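Local coordinates for protein glycoside hydrolase (Streptococcus pneumoniae serotype 4, PDB 6ORH) that probably hydrolyses alpha-L-fucosidic linkages as a family 29 glycoside hydrolase, acting on fucose-bearing host carbohydrate antigens, at residues D55-V60 against T114-D119; D104-V109 against P157-A162. The protein carries 2 engineered substitutions. All coordinates share one frame; numbering follows the deposited sequence.

Contact 1: residues D55-V60 against T114-D119; sequences DAREWV and TEFDMD
R57 and E115 form a two-point salt bridge across neighbouring helices. R57 offers its guanidinium side-on: NE donates to E115 OE1 at 2.8 Å, and NH2 donates to E115 OE2, also at 2.8 Å and nearly straight (171°). Both oxygens lie close to the guanidinium plane. The carboxylate does not lie flat with that plane but is turned 43° from it, which lifts both donors out of the carboxylate plane: OE1 is met on its syn side but tilted from the plane, OE2 from above it. Each side chain is stretched out from its helix, R57 from CG to NE and E115 beyond CG, and the two cross at about a right angle at the protein surface. With two bonds, the rotation of the guanidinium is fixed. F116 CE1 and CZ lie over one face of the guanidinium, off-centre, with CZ 3.6 Å from R57 NH2; ring and guanidinium planes are steeply inclined, so this is not a parallel stack. Helices 56-65 and 105-116 are consecutive outer helices of the TIM-barrel-like catalytic domain. D55 caps the first through OD1 to E58 N, and D117, with positive phi, closes the second in a Schellman motif. Inward from the ion pair the contact turns apolar. V60 CG1, set anti to its own N (chi1 174°), reaches F116 CB at 3.6 Å and lies nearly as close to ring atoms CG and CD1. The same methyl packs on M118 CB at 4.0 Å, while M118, bent at chi2 and chi3, brings CE beside V60 O. L71 of strand 70-74 packs against both V60 and M118.

Contact 2: residues D104-V109 against P157-A162; sequences DLLLEV and PNYGNA
This is a helix-start-to-loop contact on the outside of the catalytic barrel: the first turn of helix 105-116 receives Y159 from the loop between helix 139-154 and strand 167-169. Y159 reaches across to the N-cap residue D104, donating from OH to D104 OD2 at 2.6 Å, which accepts through its syn lone pair. OD2 lies at the edge of the ring and near its plane, while the carboxylate is turned 70° from that plane. The other oxygen, OD1, caps the helix by accepting from L107 N at 2.9 Å (162°), met from above the carboxylate plane. One carboxylate thus ties the tyrosine hydroxyl to a helix-end N-H, and its charge would probably be eased by the helix dipole. L106 comes over one ring face at about a right angle: CD2 sits 3.6 Å from the ring centroid, only 12° off the normal, in a CH-pi contact. Its CG, anti to N, lies over the CD1 side of the same ring. L107 adds an edge contact, with CB near the ring plane and 4.0 Å from Y159 CE1. Farther out, L107 CD1 meets the loop backbone at N158 O (3.5 Å) and packs on N158 CB, the two side chains running alongside each other. The next residue after Y159, G160, whose backbone angles would press a CB against the carbonyl O of Y159, donates from its N to S110 OG, one turn farther along the helix. Behind this layer L106 packs on L73 of strand 70-74 and M120 of strand 119-124, while L105 and V109 face helix 56-65.

In the fold
From the N terminus the chain passes strand 23-27 before helix 56-65, then strand 70-74 and helix 105-116. Contact 1 closes this first loop, joining the start of one helix to the end of the next. Contact 2 begins inside it, at the opposite end of helix 105-116, and closes after strand 119-124 and helix 139-154, so the two loops cross rather than nest. Their centres lie about 10 Å apart. They also meet directly: T114 OG1 probably hydrogen-bonds A162 N, and D117 OD1 probably does so with N161 ND2. Helix 105-116 is thereby tied to helix 56-65 on one hand and to the loop leading into strand 167-169 on the other.

Contact 1: residues D55-V60 against T114-D119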
loop_
_atom_site.group_PDB
_atom_site.type_symbol
_atom_site.label_atom_id
_atom_site.label_comp_id
_atom_site.label_asym_id
_atom_site.label_seq_id
_atom_site.Cartn_x
_atom_site.Cartn_y
_atom_site.Cartn_z
ATOM N N ASP A 55 26.762 11.861 25.976
ATOM C CA ASP A 55 26.615 13.285 25.713
ATOM C C ASP A 55 25.190 13.524 25.214
ATOM O O ASP A 55 24.929 13.411 24.004
ATOM C CB ASP A 55 27.701 13.755 24.748
ATOM C CG ASP A 55 27.705 15.265 24.620
ATOM O OD1 ASP A 55 26.713 15.887 25.019
ATOM O OD2 ASP A 55 28.759 15.834 24.200
ATOM N N ALA A 56 24.272 13.779 26.176
ATOM C CA ALA A 56 22.868 13.971 25.830
ATOM C C ALA A 56 22.660 15.213 24.964
ATOM O O ALA A 56 21.701 15.258 24.173
ATOM C CB ALA A 56 22.007 14.053 27.084
ATOM N N ARG A 57 23.521 16.223 25.136
ATOM C CA ARG A 57 23.396 17.412 24.301
ATOM C C ARG A 57 23.651 17.057 22.830
ATOM O O ARG A 57 23.013 17.650 21.956
ATOM C CB ARG A 57 24.296 18.559 24.807
ATOM C CG ARG A 57 24.038 19.880 24.086
ATOM C CD ARG A 57 25.008 20.954 24.588
ATOM N NE ARG A 57 24.708 22.259 23.986
ATOM C CZ ARG A 57 25.122 22.687 22.793
ATOM N NH1 ARG A 57 25.879 21.923 22.027
ATOM N NH2 ARG A 57 24.776 23.897 22.374
ATOM N N GLU A 58 24.572 16.123 22.556
ATOM C CA GLU A 58 24.817 15.702 21.179
ATOM C C GLU A 58 23.601 14.966 20.622
ATOM O O GLU A 58 23.316 15.095 19.441
ATOM C CB GLU A 58 26.058 14.812 21.052
ATOM C CG GLU A 58 27.319 15.662 21.098
ATOM C CD GLU A 58 27.363 16.622 19.925
ATOM O OE1 GLU A 58 27.634 16.139 18.799
ATOM O OE2 GLU A 58 27.113 17.842 20.125
ATOM N N TRP A 59 22.889 14.201 21.473
ATOM C CA TRP A 59 21.687 13.540 20.975
ATOM C C TRP A 59 20.710 14.619 20.525
ATOM O O TRP A 59 20.175 14.572 19.415
ATOM C CB TRP A 59 21.008 12.694 22.057
ATOM C CG TRP A 59 21.834 11.625 22.710
ATOM C CD1 TRP A 59 23.093 11.187 22.383
ATOM C CD2 TRP A 59 21.407 10.855 23.845
ATOM N NE1 TRP A 59 23.466 10.192 23.259
ATOM C CE2 TRP A 59 22.449 9.970 24.163
ATOM C CE3 TRP A 59 20.227 10.825 24.626
ATOM C CZ2 TRP A 59 22.352 9.073 25.231
ATOM C CZ3 TRP A 59 20.130 9.925 25.668
ATOM C CH2 TRP A 59 21.192 9.071 25.987
ATOM N N VAL A 60 20.468 15.602 21.415
ATOM C CA VAL A 60 19.493 16.631 21.099
ATOM C C VAL A 60 19.950 17.489 19.914
ATOM O O VAL A 60 19.131 17.787 19.034
ATOM C CB VAL A 60 19.182 17.490 22.338
ATOM C CG1 VAL A 60 18.269 18.669 21.975
ATOM C CG2 VAL A 60 18.589 16.638 23.459
ATOM N N THR A 114 15.754 21.666 26.645
ATOM C CA THR A 114 15.339 23.029 26.945
ATOM C C THR A 114 16.172 24.034 26.128
ATOM O O THR A 114 15.631 24.973 25.514
ATOM C CB THR A 114 15.407 23.257 28.452
ATOM O OG1 THR A 114 14.483 22.338 29.065
ATOM C CG2 THR A 114 15.055 24.676 28.835
ATOM N N GLU A 115 17.481 23.786 26.081
ATOM C CA GLU A 115 18.380 24.671 25.341
ATOM C C GLU A 115 17.985 24.760 23.866
ATOM O O GLU A 115 17.972 25.856 23.268
ATOM C CB GLU A 115 19.817 24.177 25.491
ATOM C CG GLU A 115 20.802 25.075 24.747
ATOM C CD GLU A 115 22.238 24.597 24.692
ATOM O OE1 GLU A 115 22.577 23.572 25.307
ATOM O OE2 GLU A 115 23.027 25.296 24.021
ATOM N N PHE A 116 17.607 23.617 23.285
ATOM C CA PHE A 116 17.325 23.516 21.857
ATOM C C PHE A 116 15.837 23.686 21.537
ATOM O O PHE A 116 15.451 23.591 20.366
ATOM C CB PHE A 116 17.863 22.191 21.304
ATOM C CG PHE A 116 19.348 22.218 21.046
ATOM C CD1 PHE A 116 20.254 21.925 22.057
ATOM C CD2 PHE A 116 19.836 22.540 19.786
ATOM C CE1 PHE A 116 21.624 21.967 21.827
ATOM C CE2 PHE A 116 21.205 22.546 19.544
ATOM C CZ PHE A 116 22.087 22.273 20.569
ATOM N N ASP A 117 15.003 23.940 22.565
ATOM C CA ASP A 117 13.556 24.003 22.369
ATOM C C ASP A 117 13.087 22.751 21.626
ATOM O O ASP A 117 12.366 22.811 20.631
ATOM C CB ASP A 117 13.122 25.270 21.621
ATOM C CG ASP A 117 11.623 25.509 21.682
ATOM O OD1 ASP A 117 10.975 24.969 22.612
ATOM O OD2 ASP A 117 11.096 26.196 20.766
ATOM N N MET A 118 13.515 21.594 22.150
ATOM C CA MET A 118 13.113 20.278 21.672
ATOM C C MET A 118 12.021 19.762 22.604
ATOM O O MET A 118 12.253 19.605 23.799
ATOM C CB MET A 118 14.297 19.307 21.734
ATOM C CG MET A 118 13.933 17.872 21.374
ATOM S SD MET A 118 13.521 17.596 19.674
ATOM C CE MET A 118 15.147 17.663 18.914
ATOM N N ASP A 119 10.797 19.582 22.082
ATOM C CA ASP A 119 9.746 19.045 22.938
ATOM C C ASP A 119 10.116 17.652 23.433
ATOM O O ASP A 119 10.880 16.923 22.774
ATOM C CB ASP A 119 8.402 19.015 22.216
ATOM C CG ASP A 119 7.836 20.413 21.986
ATOM O OD1 ASP A 119 8.290 21.396 22.603
ATOM O OD2 ASP A 119 6.930 20.507 21.177
#

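Contact 2: residues D104-V109 against P157-A162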
loop_
_atom_site.group_PDB
_atom_site.type_symbol
_atom_site.label_atom_id
_atom_site.label_comp_id
_atom_site.label_asym_id
_atom_site.label_seq_id
_atom_site.Cartn_x
_atom_site.Cartn_y
_atom_site.Cartn_z
ATOM N N ASP A 104 21.562 11.388 36.239
ATOM C CA ASP A 104 20.138 11.511 36.012
ATOM C C ASP A 104 19.945 11.744 34.518
ATOM O O ASP A 104 20.158 12.857 34.048
ATOM C CB ASP A 104 19.547 12.639 36.879
ATOM C CG ASP A 104 18.053 12.848 36.696
ATOM O OD1 ASP A 104 17.518 12.349 35.682
ATOM O OD2 ASP A 104 17.432 13.503 37.557
ATOM N N LEU A 105 19.573 10.687 33.768
ATOM C CA LEU A 105 19.559 10.806 32.313
ATOM C C LEU A 105 18.393 11.697 31.894
ATOM O O LEU A 105 18.508 12.442 30.927
ATOM C CB LEU A 105 19.470 9.412 31.677
ATOM C CG LEU A 105 19.503 9.423 30.146
ATOM C CD1 LEU A 105 20.820 10.025 29.612
ATOM C CD2 LEU A 105 19.274 8.011 29.611
ATOM N N LEU A 106 17.276 11.637 32.638
ATOM C CA LEU A 106 16.142 12.488 32.305
ATOM C C LEU A 106 16.523 13.961 32.457
ATOM O O LEU A 106 16.144 14.766 31.615
ATOM C CB LEU A 106 14.905 12.084 33.119
ATOM C CG LEU A 106 13.644 12.914 32.856
ATOM C CD1 LEU A 106 13.229 12.856 31.391
ATOM C CD2 LEU A 106 12.506 12.429 33.734
ATOM N N LEU A 107 17.306 14.288 33.505
ATOM C CA LEU A 107 17.770 15.661 33.663
ATOM C C LEU A 107 18.714 16.050 32.525
ATOM O O LEU A 107 18.570 17.145 31.965
ATOM C CB LEU A 107 18.496 15.789 35.008
ATOM C CG LEU A 107 18.987 17.205 35.318
ATOM C CD1 LEU A 107 17.810 18.152 35.469
ATOM C CD2 LEU A 107 19.807 17.193 36.606
ATOM N N GLU A 108 19.704 15.203 32.201
ATOM C CA GLU A 108 20.682 15.560 31.176
ATOM C C GLU A 108 19.987 15.825 29.839
ATOM O O GLU A 108 20.272 16.831 29.182
ATOM C CB GLU A 108 21.788 14.518 31.024
ATOM C CG GLU A 108 22.598 14.387 32.307
ATOM C CD GLU A 108 23.885 13.611 32.148
ATOM O OE1 GLU A 108 24.193 13.161 31.035
ATOM O OE2 GLU A 108 24.589 13.438 33.189
ATOM N N VAL A 109 19.036 14.949 29.474
ATOM C CA VAL A 109 18.313 15.142 28.218
ATOM C C VAL A 109 17.460 16.409 28.300
ATOM O O VAL A 109 17.383 17.145 27.317
ATOM C CB VAL A 109 17.486 13.889 27.838
ATOM C CG1 VAL A 109 16.650 14.151 26.579
ATOM C CG2 VAL A 109 18.405 12.699 27.579
ATOM N N PRO A 157 10.114 20.948 37.528
ATOM C CA PRO A 157 10.381 21.943 36.497
ATOM C C PRO A 157 11.694 21.709 35.753
ATOM O O PRO A 157 11.894 22.284 34.686
ATOM C CB PRO A 157 10.354 23.293 37.251
ATOM C CG PRO A 157 10.655 22.923 38.696
ATOM C CD PRO A 157 10.045 21.539 38.882
ATOM N N ASN A 158 12.575 20.861 36.290
ATOM C CA ASN A 158 13.855 20.602 35.651
ATOM C C ASN A 158 13.755 19.459 34.635
ATOM O O ASN A 158 14.758 19.113 34.000
ATOM C CB ASN A 158 14.919 20.228 36.675
ATOM C CG ASN A 158 15.082 21.312 37.716
ATOM O OD1 ASN A 158 15.470 22.424 37.378
ATOM N ND2 ASN A 158 14.720 21.012 38.955
ATOM N N TYR A 159 12.578 18.829 34.549
ATOM C CA TYR A 159 12.387 17.786 33.543
ATOM C C TYR A 159 11.474 18.298 32.443
ATOM O O TYR A 159 10.626 19.138 32.704
ATOM C CB TYR A 159 11.743 16.541 34.173
ATOM C CG TYR A 159 12.584 15.780 35.163
ATOM C CD1 TYR A 159 13.980 15.771 35.094
ATOM C CD2 TYR A 159 11.962 15.025 36.157
ATOM C CE1 TYR A 159 14.735 15.019 35.987
ATOM C CE2 TYR A 159 12.710 14.273 37.057
ATOM C CZ TYR A 159 14.094 14.265 36.963
ATOM O OH TYR A 159 14.838 13.528 37.844
ATOM N N GLY A 160 11.677 17.815 31.205
ATOM C CA GLY A 160 10.862 18.287 30.102
ATOM C C GLY A 160 11.566 19.432 29.393
ATOM O O GLY A 160 12.691 19.786 29.755
ATOM N N ASN A 161 10.854 20.009 28.428
ATOM C CA ASN A 161 11.288 21.217 27.744
ATOM C C ASN A 161 10.765 22.384 28.578
ATOM O O ASN A 161 9.580 22.687 28.524
ATOM C CB ASN A 161 10.728 21.222 26.322
ATOM C CG ASN A 161 11.066 22.485 25.551
ATOM O OD1 ASN A 161 11.880 23.272 26.012
ATOM N ND2 ASN A 161 10.534 22.628 24.347
ATOM N N ALA A 162 11.654 22.991 29.390
ATOM C CA ALA A 162 11.256 24.057 30.317
ATOM C C ALA A 162 10.081 23.610 31.178
ATOM O O ALA A 162 9.079 24.316 31.280
ATOM C CB ALA A 162 10.954 25.341 29.567
#